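Local coordinates for protein probable N-glycosylase/DNA lyase (Thermotoga maritima, PDB 3N0U) that is probably a DNA glycosylase/lyase, an all-helical protein of the helix-hairpin-helix clan, at residues E196-S201 against D206-Y211. Residues are numbered along the deposited sequence; the frame is centred on the assembly and turned at random.
Sequences EAFGES and DLYLWY
Tyr208 alone carries the side of segment 206-211, in helix 202-214, that meets Phe198 and Glu200. Asp206, two residues before it, turns its carboxylate away, to a salt bridge with Arg148. With CG anti to its carbonyl carbon (chi1 -73°), Tyr208 sends its ring across to segment 196-201. Phe198 gives its edge to one face in a T-shaped pair: CE2 stands 4.1 Å from Tyr208 CG, near the rim, and the planes meet at 65°. Phenylalanine, flat and apolar, suits this buried place. Further out, Glu200 bends at chi2 (-69°) and brings its carboxylate obliquely up to the same ring, CD 3.8 Å from Tyr208 CE2. The phenol OH is joined to that carboxylate through two waters: one accepts from Tyr208 OH at 2.6 Å and donates to Glu200 OE1, the other donates to both Tyr208 OH and Glu200 OE2. Tyrosine thus offers a packing face and a polar tip together. Beyond it, Leu209 packs on Leu165 of helix 160-168. Gly199, with positive phi, closes helix 181-198 in a Schellman motif, where a CB would jam against Phe198 O; Ser201 N-caps helix 202-214. Arg24 of helix 13-44 bridges to Glu200 and makes a cation-pi contact with Phe198, tying the junction of helices 181-198 and 202-214 to that long helix.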
loop_
_atom_site.group_PDB
_atom_site.type_symbol
_atom_site.label_atom_id
_atom_site.label_comp_id
_atom_site.label_asym_id
_atom_site.label_seq_id
_atom_site.Cartn_x
_atom_site.Cartn_y
_atom_site.Cartn_z
ATOM N N GLU A 196 -12.777 12.881 -3.483
ATOM C CA GLU A 196 -14.080 13.375 -3.065
ATOM C C GLU A 196 -14.896 13.856 -4.258
ATOM O O GLU A 196 -16.102 13.600 -4.326
ATOM C CB GLU A 196 -13.900 14.511 -2.056
ATOM C CG GLU A 196 -15.174 14.979 -1.419
ATOM C CD GLU A 196 -14.909 15.985 -0.305
ATOM O OE1 GLU A 196 -14.138 16.949 -0.537
ATOM O OE2 GLU A 196 -15.452 15.797 0.805
ATOM N N ALA A 197 -14.239 14.513 -5.212
ATOM C CA ALA A 197 -14.914 14.966 -6.436
ATOM C C ALA A 197 -15.470 13.789 -7.233
ATOM O O ALA A 197 -16.512 13.891 -7.872
ATOM C CB ALA A 197 -13.970 15.785 -7.304
ATOM N N PHE A 198 -14.764 12.671 -7.179
ATOM C CA PHE A 198 -15.166 11.456 -7.869
ATOM C C PHE A 198 -16.236 10.699 -7.066
ATOM O O PHE A 198 -16.965 9.889 -7.612
ATOM C CB PHE A 198 -13.901 10.604 -8.051
ATOM C CG PHE A 198 -14.063 9.386 -8.916
ATOM C CD1 PHE A 198 -14.250 9.509 -10.272
ATOM C CD2 PHE A 198 -13.942 8.125 -8.376
ATOM C CE1 PHE A 198 -14.369 8.374 -11.087
ATOM C CE2 PHE A 198 -14.053 6.992 -9.167
ATOM C CZ PHE A 198 -14.247 7.116 -10.529
ATOM N N GLY A 199 -16.315 10.948 -5.764
ATOM C CA GLY A 199 -17.244 10.216 -4.917
ATOM C C GLY A 199 -16.715 8.900 -4.357
ATOM O O GLY A 199 -17.489 7.976 -4.127
ATOM N N GLU A 200 -15.404 8.798 -4.140
ATOM C CA GLU A 200 -14.820 7.616 -3.488
ATOM C C GLU A 200 -13.871 8.010 -2.373
ATOM O O GLU A 200 -13.274 9.084 -2.391
ATOM C CB GLU A 200 -14.036 6.742 -4.483
ATOM C CG GLU A 200 -14.855 6.128 -5.603
ATOM C CD GLU A 200 -15.829 5.049 -5.135
ATOM O OE1 GLU A 200 -15.526 4.344 -4.154
ATOM O OE2 GLU A 200 -16.907 4.903 -5.771
ATOM N N SER A 201 -13.730 7.124 -1.397
ATOM C CA SER A 201 -12.718 7.278 -0.369
ATOM C C SER A 201 -11.325 7.178 -0.985
ATOM O O SER A 201 -11.140 6.521 -2.000
ATOM C CB SER A 201 -12.868 6.173 0.670
ATOM O OG SER A 201 -12.534 4.916 0.086
ATOM N N ASP A 206 -7.641 4.929 -4.924
ATOM C CA ASP A 206 -6.332 4.408 -5.346
ATOM C C ASP A 206 -6.472 3.244 -6.324
ATOM O O ASP A 206 -5.708 3.132 -7.291
ATOM C CB ASP A 206 -5.536 3.925 -4.133
ATOM C CG ASP A 206 -4.216 3.312 -4.514
ATOM O OD1 ASP A 206 -3.254 4.075 -4.772
ATOM O OD2 ASP A 206 -4.138 2.071 -4.535
ATOM N N LEU A 207 -7.423 2.352 -6.065
ATOM C CA LEU A 207 -7.602 1.192 -6.944
ATOM C C LEU A 207 -8.171 1.580 -8.295
ATOM O O LEU A 207 -7.811 0.987 -9.303
ATOM C CB LEU A 207 -8.460 0.129 -6.288
ATOM C CG LEU A 207 -7.851 -0.448 -5.015
ATOM C CD1 LEU A 207 -8.809 -1.479 -4.459
ATOM C CD2 LEU A 207 -6.480 -1.072 -5.288
ATOM N N TYR A 208 -9.041 2.581 -8.330
ATOM C CA TYR A 208 -9.511 3.083 -9.616
ATOM C C TYR A 208 -8.339 3.700 -10.393
ATOM O O TYR A 208 -8.218 3.487 -11.595
ATOM C CB TYR A 208 -10.661 4.083 -9.429
ATOM C CG TYR A 208 -11.963 3.436 -9.022
ATOM C CD1 TYR A 208 -12.784 2.835 -9.957
ATOM C CD2 TYR A 208 -12.384 3.449 -7.700
ATOM C CE1 TYR A 208 -13.986 2.251 -9.585
ATOM C CE2 TYR A 208 -13.575 2.859 -7.319
ATOM C CZ TYR A 208 -14.373 2.274 -8.274
ATOM O OH TYR A 208 -15.547 1.673 -7.933
ATOM N N LEU A 209 -7.484 4.461 -9.715
ATOM C CA LEU A 209 -6.319 5.075 -10.360
ATOM C C LEU A 209 -5.421 4.004 -10.970
ATOM O O LEU A 209 -4.898 4.149 -12.081
ATOM C CB LEU A 209 -5.521 5.904 -9.361
ATOM C CG LEU A 209 -6.161 7.215 -8.896
ATOM C CD1 LEU A 209 -5.277 7.863 -7.847
ATOM C CD2 LEU A 209 -6.390 8.175 -10.051
ATOM N N TRP A 210 -5.224 2.911 -10.247
ATOM C CA TRP A 210 -4.343 1.866 -10.769
ATOM C C TRP A 210 -4.955 1.071 -11.914
ATOM O O TRP A 210 -4.228 0.549 -12.761
ATOM C CB TRP A 210 -3.875 0.930 -9.655
ATOM C CG TRP A 210 -2.561 1.348 -9.086
ATOM C CD1 TRP A 210 -2.336 2.048 -7.941
ATOM C CD2 TRP A 210 -1.285 1.100 -9.665
ATOM N NE1 TRP A 210 -0.990 2.246 -7.766
ATOM C CE2 TRP A 210 -0.321 1.664 -8.812
ATOM C CE3 TRP A 210 -0.862 0.441 -10.823
ATOM C CZ2 TRP A 210 1.039 1.600 -9.083
ATOM C CZ3 TRP A 210 0.492 0.369 -11.089
ATOM C CH2 TRP A 210 1.427 0.948 -10.224
ATOM N N TYR A 211 -6.281 1.000 -11.961
ATOM C CA TYR A 211 -6.974 0.330 -13.059
ATOM C C TYR A 211 -6.623 0.978 -14.401
ATOM O O TYR A 211 -6.568 0.316 -15.423
ATOM C CB TYR A 211 -8.495 0.325 -12.827
ATOM C CG TYR A 211 -9.256 -0.429 -13.882
ATOM C CD1 TYR A 211 -9.462 -1.783 -13.760
ATOM C CD2 TYR A 211 -9.713 0.202 -15.041
ATOM C CE1 TYR A 211 -10.136 -2.494 -14.735
ATOM C CE2 TYR A 211 -10.388 -0.495 -16.001
ATOM C CZ TYR A 211 -10.577 -1.852 -15.859
ATOM O OH TYR A 211 -11.228 -2.574 -16.825
HETATM O O HOH W 1 -15.987 1.551 -5.327
HETATM O O HOH W 2 -17.759 3.416 -7.977
#